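Local coordinates for protein FOKI restriction endonuclease (Planomicrobium okeanokoites, PDB 2FOK) that recognises a specific DNA sequence as a type IIS restriction endonuclease and hydrolyses both strands a fixed distance away, probably with metal ions, through a separate cleavage domain, at residues I5-W10 with Y292-T298; N183-S187 with G350-T354. All blocks are in the same frame, centred on the assembly; numbering follows the deposited sequence.

Contact 1. Residues I5-W10 with Y292-T298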
# COMPACT_ATOMS: atom_id res chain seq x y z
N ILE A 5 -1.33 -7.65 -18.93
CA ILE A 5 -0.55 -7.51 -17.67
C ILE A 5 -1.49 -7.67 -16.47
O ILE A 5 -2.49 -6.97 -16.35
CB ILE A 5 0.19 -6.13 -17.63
CG1 ILE A 5 1.05 -5.98 -18.89
CG2 ILE A 5 1.10 -6.04 -16.39
CD1 ILE A 5 2.07 -4.86 -18.83
N ARG A 6 -1.17 -8.64 -15.62
CA ARG A 6 -1.98 -8.93 -14.44
C ARG A 6 -1.22 -8.50 -13.19
O ARG A 6 -0.08 -8.04 -13.28
CB ARG A 6 -2.30 -10.43 -14.38
CG ARG A 6 -3.01 -10.98 -15.61
CD ARG A 6 -4.38 -10.29 -15.80
NE ARG A 6 -5.05 -10.71 -17.03
CZ ARG A 6 -6.22 -10.23 -17.45
NH1 ARG A 6 -6.85 -9.30 -16.73
NH2 ARG A 6 -6.75 -10.67 -18.58
N THR A 7 -1.86 -8.66 -12.05
CA THR A 7 -1.30 -8.30 -10.75
C THR A 7 -1.74 -9.36 -9.75
O THR A 7 -2.94 -9.61 -9.62
CB THR A 7 -1.83 -6.92 -10.30
OG1 THR A 7 -1.37 -5.91 -11.21
CG2 THR A 7 -1.37 -6.59 -8.89
N PHE A 8 -0.79 -9.99 -9.06
CA PHE A 8 -1.10 -11.04 -8.08
C PHE A 8 -0.26 -10.92 -6.81
O PHE A 8 0.64 -10.09 -6.72
CB PHE A 8 -0.82 -12.44 -8.64
CG PHE A 8 -1.51 -12.75 -9.94
CD1 PHE A 8 -2.89 -12.78 -10.02
CD2 PHE A 8 -0.75 -13.06 -11.07
CE1 PHE A 8 -3.53 -13.11 -11.22
CE2 PHE A 8 -1.37 -13.39 -12.27
CZ PHE A 8 -2.76 -13.42 -12.35
N GLY A 9 -0.55 -11.80 -5.86
CA GLY A 9 0.20 -11.85 -4.62
C GLY A 9 -0.31 -10.97 -3.51
O GLY A 9 0.23 -10.99 -2.40
N TRP A 10 -1.37 -10.22 -3.79
CA TRP A 10 -1.92 -9.28 -2.82
C TRP A 10 -3.44 -9.15 -2.91
O TRP A 10 -3.99 -8.80 -3.97
CB TRP A 10 -1.27 -7.92 -3.02
CG TRP A 10 0.23 -7.96 -3.09
CD1 TRP A 10 1.00 -8.04 -4.22
CD2 TRP A 10 1.14 -7.93 -1.99
NE1 TRP A 10 2.33 -8.07 -3.89
CE2 TRP A 10 2.44 -8.00 -2.52
CE3 TRP A 10 0.98 -7.84 -0.60
CZ2 TRP A 10 3.59 -8.00 -1.71
CZ3 TRP A 10 2.12 -7.84 0.21
CH2 TRP A 10 3.41 -7.92 -0.35
N TYR A 292 6.25 -14.31 -7.97
CA TYR A 292 5.93 -14.10 -9.38
C TYR A 292 6.09 -12.63 -9.73
O TYR A 292 5.82 -11.75 -8.92
CB TYR A 292 4.50 -14.57 -9.69
CG TYR A 292 3.65 -14.78 -8.46
CD1 TYR A 292 3.70 -15.98 -7.75
CD2 TYR A 292 2.88 -13.73 -7.94
CE1 TYR A 292 3.01 -16.13 -6.54
CE2 TYR A 292 2.19 -13.88 -6.74
CZ TYR A 292 2.26 -15.07 -6.04
OH TYR A 292 1.59 -15.22 -4.84
N TRP A 293 6.54 -12.40 -10.96
CA TRP A 293 6.76 -11.09 -11.54
C TRP A 293 5.61 -10.12 -11.25
O TRP A 293 5.84 -8.92 -11.06
CB TRP A 293 6.92 -11.28 -13.05
CG TRP A 293 7.26 -10.06 -13.84
CD1 TRP A 293 8.50 -9.49 -13.97
CD2 TRP A 293 6.38 -9.31 -14.67
NE1 TRP A 293 8.44 -8.44 -14.84
CE2 TRP A 293 7.16 -8.30 -15.29
CE3 TRP A 293 5.01 -9.39 -14.96
CZ2 TRP A 293 6.60 -7.38 -16.18
CZ3 TRP A 293 4.46 -8.47 -15.85
CH2 TRP A 293 5.26 -7.48 -16.45
N GLU A 294 4.39 -10.64 -11.22
CA GLU A 294 3.20 -9.82 -10.98
C GLU A 294 3.00 -9.37 -9.55
O GLU A 294 2.05 -8.66 -9.25
CB GLU A 294 1.94 -10.58 -11.42
CG GLU A 294 1.73 -10.63 -12.91
CD GLU A 294 2.38 -11.85 -13.54
OE1 GLU A 294 3.23 -12.49 -12.88
OE2 GLU A 294 2.04 -12.16 -14.70
N MET A 295 3.88 -9.78 -8.64
CA MET A 295 3.72 -9.39 -7.25
C MET A 295 4.75 -8.36 -6.82
O MET A 295 4.65 -7.79 -5.72
CB MET A 295 3.80 -10.63 -6.34
CG MET A 295 5.20 -11.17 -6.06
SD MET A 295 5.24 -12.19 -4.54
CE MET A 295 6.56 -11.41 -3.63
N LEU A 296 5.72 -8.09 -7.69
CA LEU A 296 6.80 -7.15 -7.38
C LEU A 296 6.45 -5.68 -7.57
O LEU A 296 7.30 -4.82 -7.44
CB LEU A 296 8.04 -7.53 -8.20
CG LEU A 296 8.39 -9.03 -8.25
CD1 LEU A 296 9.63 -9.28 -9.11
CD2 LEU A 296 8.65 -9.53 -6.84
N ALA A 297 5.18 -5.39 -7.88
CA ALA A 297 4.71 -4.02 -8.06
C ALA A 297 3.23 -4.05 -8.41
O ALA A 297 2.82 -4.86 -9.24
CB ALA A 297 5.50 -3.30 -9.18
N THR A 298 2.44 -3.18 -7.79
CA THR A 298 1.01 -3.13 -8.04
C THR A 298 0.50 -1.90 -8.80
O THR A 298 0.48 -1.89 -10.03
CB THR A 298 0.18 -3.27 -6.73
OG1 THR A 298 0.26 -2.05 -5.97
CG2 THR A 298 0.70 -4.42 -5.88

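Contact 2. Residues N183-S187 with G350-T354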
# COMPACT_ATOMS: atom_id res chain seq x y z
N ASN A 183 6.05 -1.87 7.19
CA ASN A 183 7.18 -2.74 6.89
C ASN A 183 6.73 -3.93 6.05
O ASN A 183 7.34 -5.01 6.08
CB ASN A 183 7.82 -3.21 8.20
CG ASN A 183 8.57 -2.10 8.92
OD1 ASN A 183 9.42 -1.44 8.34
ND2 ASN A 183 8.25 -1.90 10.19
N LEU A 184 5.68 -3.71 5.27
CA LEU A 184 5.09 -4.74 4.42
C LEU A 184 5.08 -4.33 2.95
O LEU A 184 4.63 -3.23 2.59
CB LEU A 184 3.66 -5.01 4.90
CG LEU A 184 2.79 -6.01 4.13
CD1 LEU A 184 3.55 -7.31 3.94
CD2 LEU A 184 1.50 -6.26 4.90
N GLY A 185 5.59 -5.21 2.09
CA GLY A 185 5.64 -4.92 0.67
C GLY A 185 6.72 -3.92 0.29
O GLY A 185 7.75 -3.80 0.97
N PHE A 186 6.49 -3.20 -0.80
CA PHE A 186 7.43 -2.20 -1.28
C PHE A 186 6.99 -0.86 -0.71
O PHE A 186 6.52 0.02 -1.43
CB PHE A 186 7.44 -2.21 -2.81
CG PHE A 186 7.99 -3.49 -3.39
CD1 PHE A 186 9.36 -3.65 -3.56
CD2 PHE A 186 7.15 -4.55 -3.67
CE1 PHE A 186 9.89 -4.88 -4.00
CE2 PHE A 186 7.67 -5.78 -4.12
CZ PHE A 186 9.04 -5.94 -4.28
N SER A 187 7.16 -0.74 0.61
CA SER A 187 6.79 0.42 1.41
C SER A 187 6.98 1.83 0.87
O SER A 187 8.03 2.18 0.33
CB SER A 187 7.48 0.34 2.78
OG SER A 187 7.49 -0.98 3.26
N GLY A 350 12.51 -3.79 -0.37
CA GLY A 350 11.15 -4.21 -0.68
C GLY A 350 11.07 -5.72 -0.75
O GLY A 350 10.09 -6.31 -0.30
N LEU A 351 12.11 -6.36 -1.30
CA LEU A 351 12.12 -7.82 -1.39
C LEU A 351 12.10 -8.37 0.04
O LEU A 351 11.31 -9.25 0.37
CB LEU A 351 13.38 -8.30 -2.13
CG LEU A 351 13.33 -8.04 -3.64
CD1 LEU A 351 14.67 -8.35 -4.26
CD2 LEU A 351 12.24 -8.90 -4.26
N ILE A 352 12.96 -7.80 0.87
CA ILE A 352 13.04 -8.18 2.27
C ILE A 352 11.67 -7.93 2.92
O ILE A 352 11.14 -8.79 3.62
CB ILE A 352 14.15 -7.34 2.99
CG1 ILE A 352 15.52 -7.72 2.41
CG2 ILE A 352 14.11 -7.56 4.50
CD1 ILE A 352 16.69 -6.91 2.96
N ASN A 353 11.10 -6.76 2.64
CA ASN A 353 9.81 -6.36 3.20
C ASN A 353 8.59 -7.17 2.73
O ASN A 353 7.47 -6.97 3.22
CB ASN A 353 9.57 -4.88 2.91
CG ASN A 353 10.17 -3.97 3.97
OD1 ASN A 353 10.84 -4.42 4.90
ND2 ASN A 353 9.92 -2.67 3.84
N THR A 354 8.79 -8.09 1.79
CA THR A 354 7.66 -8.89 1.35
C THR A 354 7.76 -10.36 1.78
O THR A 354 6.87 -11.15 1.48
CB THR A 354 7.44 -8.76 -0.20
OG1 THR A 354 6.72 -9.90 -0.69
CG2 THR A 354 8.74 -8.63 -0.91

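Contact 1. Residues I5-W10 with Y292-T298
With CG set beside the backbone N and anti to the carbonyl carbon (chi1 -76°) and the chain bent at chi2 (90°), E294 lies alongside F8, both side chains pointing the same way. The E294 methylene CB comes to 3.7 Å from F8 CD2, and the carboxylate is turned 49° from the plane of the ring. E294 CG also sits 3.2 Å from the carbonyl O of R6, so the glutamate meets the N-terminal segment through its aliphatic part. Next to this pair the backbones join: F8 N donates to E294 O at 3.1 Å, a nearly straight bond at the hydrogen, although the donor stands well above the carbonyl plane. The second bond comes from a side chain. W10 NE1 donates a hydrogen bond to M295 O at 3.0 Å; the acceptor lies almost in the indole plane, and the N-H meets a lone pair in the plane of the carbonyl, which is likely to hold the indole in this rotation. Between these bonds, M295 CA approaches F8 O in a CA-H...O contact. G9 allows the close passage: its CA meets the ring edge of Y292, 3.5 Å from CE2, and a CB here would run into M295 CB. At the backbone angles of G9 a CB would also press on the carbonyl O of F8, a second reason for glycine. At the outer end I5 CG2 reaches W293 CZ3 at 4.2 Å. The contact ties the start of the recognition region to the connection between helices 269-279 and 303-319. R307 of helix 303-319 bonds R6 O, T7 OG1 and A297 O, joining both segments, while R6 forms a salt bridge with D127. Helix 104-116 covers F8 and Y292, and Y122 of strand 120-123 packs on R6 and E294.

Contact 2. Residues N183-S187 with G350-T354
The carbonyl O of N353 accepts a hydrogen bond from G185 N at 2.8 Å. The amide comes in from above the carbonyl plane, and the bond is bent, 144° at the hydrogen. L184 CA adds a longer CA-H...O contact to the same oxygen at 3.5 Å, so two neighbouring residues of the loop close on the N353 carbonyl. The N353 side chain works separately: its ND2 makes a weak bond to S187 OG at 3.0 Å, and that hydroxyl is also bonded to K182 O. N353 thus meets the loop through both its backbone carbonyl and its side-chain amide. F186 supplies the apolar half. Its CG lies beside the backbone N and anti to the carbonyl carbon (chi1 -66°), which swings the ring back to the helix although CB itself points away. CD1 rests 3.4 Å from G350 CA. Beyond G350, F186 CZ touches L351 CD2 at 4.4 Å. A CB on G350 would land in the F186 ring, so the close approach depends on a glycine in the helix. The geometry also fits an inverse gamma turn centred on F186, though its closing bond from S187 N is weak and the place of the acceptor, G185 O, is doubtful. An alanine in place of F186 would remove the ring and would probably leave G350 and L351 CD2 without their apolar cover, opening a gap along the helix. The chemistry implies a joint with two unlike halves: the N353 carbonyl and side-chain amide held by the loop's polar groups, and an aromatic ring seated on a bare helical residue, consistent with a joint between the regions assigned to recognition subdomain 2 and the D3 domain.

Both contacts are buried near the middle of the chain, their centres 13 Å apart, though I5 at the edge of contact 1 is exposed. Their segments alternate along the chain. Contact 1 pairs two loops over the larger area, with two nearly straight hydrogen bonds among tryptophan, tyrosine and a bent glutamate. Contact 2 sets a loop against residues of helix 341-352 and the turn after it, and rests on a ring over glycine with one bent and one weak bond. The two meet directly: M295 CE lies 3.3 Å from T354 OG1, and W10 CH2 packs 3.9 Å from G185 CA. Helix 303-319 borders both: R307 serves contact 1, and R310 reaches both, bonding L296 O and lying against F186.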